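Local coordinates for penicillin binding protein 2X (Streptococcus thermophilus, PDB 5U47) that probably cross-links the peptides of adjacent glycan strands in septal peptidoglycan as a penicillin-binding transpeptidase of the cell-division machinery, at residues 438-443 with 582-587. The protein carries 1 engineered substitution. Sequence-based numbering, arbitrary orientation.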
loop_
_atom_site.group_PDB
_atom_site.type_symbol
_atom_site.label_atom_id
_atom_site.label_comp_id
_atom_site.label_asym_id
_atom_site.label_seq_id
_atom_site.Cartn_x
_atom_site.Cartn_y
_atom_site.Cartn_z
ATOM N N ILE A 438 -4.204 -6.129 -1.649
ATOM C CA ILE A 438 -5.031 -7.187 -1.020
ATOM C C ILE A 438 -5.310 -8.276 -2.033
ATOM O O ILE A 438 -5.867 -8.012 -3.112
ATOM C CB ILE A 438 -6.409 -6.684 -0.548
ATOM C CG1 ILE A 438 -6.244 -5.512 0.409
ATOM C CG2 ILE A 438 -7.199 -7.820 0.123
ATOM C CD1 ILE A 438 -7.535 -4.781 0.705
ATOM N N LYS A 439 -4.958 -9.500 -1.671
ATOM C CA LYS A 439 -5.173 -10.665 -2.522
ATOM C C LYS A 439 -6.483 -11.351 -2.166
ATOM O O LYS A 439 -7.213 -11.798 -3.029
ATOM C CB LYS A 439 -4.040 -11.680 -2.318
ATOM C CG LYS A 439 -4.086 -12.945 -3.182
ATOM C CD LYS A 439 -3.700 -12.662 -4.637
ATOM C CE LYS A 439 -4.835 -12.110 -5.498
ATOM N NZ LYS A 439 -4.354 -11.169 -6.573
ATOM N N GLN A 440 -6.734 -11.485 -0.873
ATOM C CA GLN A 440 -7.931 -12.181 -0.412
ATOM C C GLN A 440 -8.305 -11.738 0.980
ATOM O O GLN A 440 -7.432 -11.496 1.802
ATOM C CB GLN A 440 -7.687 -13.706 -0.423
ATOM C CG GLN A 440 -8.854 -14.565 -0.003
ATOM C CD GLN A 440 -8.521 -16.055 -0.018
ATOM O OE1 GLN A 440 -8.115 -16.581 0.994
ATOM N NE2 GLN A 440 -8.663 -16.724 -1.182
ATOM N N VAL A 441 -9.608 -11.656 1.224
ATOM C CA VAL A 441 -10.185 -11.354 2.533
ATOM C C VAL A 441 -10.938 -12.637 2.884
ATOM O O VAL A 441 -11.797 -13.087 2.110
ATOM C CB VAL A 441 -11.170 -10.178 2.465
ATOM C CG1 VAL A 441 -11.792 -9.902 3.832
ATOM C CG2 VAL A 441 -10.484 -8.942 1.901
ATOM N N ALA A 442 -10.609 -13.236 4.030
ATOM C CA ALA A 442 -11.176 -14.530 4.402
ATOM C C ALA A 442 -11.901 -14.518 5.725
ATOM O O ALA A 442 -11.406 -13.954 6.722
ATOM C CB ALA A 442 -10.077 -15.588 4.436
ATOM N N ASP A 443 -13.086 -15.127 5.725
ATOM C CA ASP A 443 -13.855 -15.298 6.935
ATOM C C ASP A 443 -13.667 -16.774 7.283
ATOM O O ASP A 443 -14.327 -17.650 6.700
ATOM C CB ASP A 443 -15.329 -14.929 6.743
ATOM C CG ASP A 443 -16.148 -15.118 8.028
ATOM O OD1 ASP A 443 -15.864 -16.063 8.791
ATOM O OD2 ASP A 443 -17.086 -14.333 8.282
ATOM N N GLU A 582 -5.377 -19.920 -5.901
ATOM C CA GLU A 582 -5.297 -21.299 -6.416
ATOM C C GLU A 582 -5.523 -22.254 -5.241
ATOM O O GLU A 582 -4.581 -22.655 -4.551
ATOM C CB GLU A 582 -3.944 -21.591 -7.100
ATOM C CG GLU A 582 -3.762 -20.992 -8.499
ATOM C CD GLU A 582 -3.658 -19.472 -8.535
ATOM O OE1 GLU A 582 -3.325 -18.850 -7.503
ATOM O OE2 GLU A 582 -3.891 -18.894 -9.617
ATOM N N GLY A 583 -6.789 -22.609 -5.035
ATOM C CA GLY A 583 -7.221 -23.446 -3.913
ATOM C C GLY A 583 -8.501 -22.890 -3.297
ATOM O O GLY A 583 -9.150 -23.567 -2.495
ATOM N N SER A 584 -8.856 -21.654 -3.681
ATOM C CA SER A 584 -10.058 -20.955 -3.188
ATOM C C SER A 584 -11.167 -20.769 -4.247
ATOM O O SER A 584 -12.215 -20.185 -3.948
ATOM C CB SER A 584 -9.668 -19.584 -2.617
ATOM O OG SER A 584 -8.800 -19.717 -1.505
ATOM N N GLY A 585 -10.944 -21.263 -5.470
ATOM C CA GLY A 585 -11.937 -21.159 -6.559
ATOM C C GLY A 585 -13.221 -21.951 -6.326
ATOM O O GLY A 585 -14.258 -21.648 -6.922
ATOM N N LYS A 586 -13.137 -22.972 -5.466
ATOM C CA LYS A 586 -14.276 -23.814 -5.089
ATOM C C LYS A 586 -14.828 -23.387 -3.717
ATOM O O LYS A 586 -15.785 -23.991 -3.209
ATOM C CB LYS A 586 -13.844 -25.288 -5.041
ATOM C CG LYS A 586 -13.199 -25.770 -6.334
ATOM C CD LYS A 586 -12.724 -27.210 -6.258
ATOM C CE LYS A 586 -12.007 -27.592 -7.545
ATOM N NZ LYS A 586 -11.533 -29.001 -7.547
ATOM N N THR A 587 -14.221 -22.350 -3.122
ATOM C CA THR A 587 -14.654 -21.855 -1.816
ATOM C C THR A 587 -15.778 -20.859 -2.044
ATOM O O THR A 587 -15.686 -19.993 -2.914
ATOM C CB THR A 587 -13.509 -21.155 -1.016
ATOM O OG1 THR A 587 -12.354 -22.000 -0.951
ATOM C CG2 THR A 587 -13.958 -20.827 0.413
#
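Q440 and S584 make the whole of this contact, a single side-chain bridge from strand 438-443 to the linker that follows helix 574-577. The strand reaches this point through a classic beta bulge, in which K439 and Q440 both lie opposite Y219 of strand 217-220; the ammonium group of K439 forms a salt bridge with E257. Next along the strand, Q440 directs its side chain toward the linker. CG is anti to the backbone N (chi1 -178°) and the chain stays extended beyond it, which carries the amide outward across the 9.4 Å between Q440 CA and S584 CA. One N-H of Q440 NE2 is donated to S584 OG over 3.0 Å, moderately bent at 156°, with the oxygen only 14° out of the amide plane. S584 CB closes in on the same nitrogen, 3.4 Å from Q440 NE2. A second bond from Q440 NE2, to T451 OG1, further restrains the amide's rotation. On the linker side, the S584 hydroxyl accepts from Q440 NE2 and bonds to the carbonyl O of V580, earlier in the same loop. S584 then opens a type I turn, closed by T587 N bonding to S584 O at 3.1 Å. Further along, V441 and A442 continue the pairing through their backbones, with R450 and N217 respectively. Strand 438-443 of the transpeptidase domain thus runs antiparallel between strands 217-220 and 448-451, and its Q440 ties to this sheet the connection that leads on to helix 602-611 of the first PASTA domain.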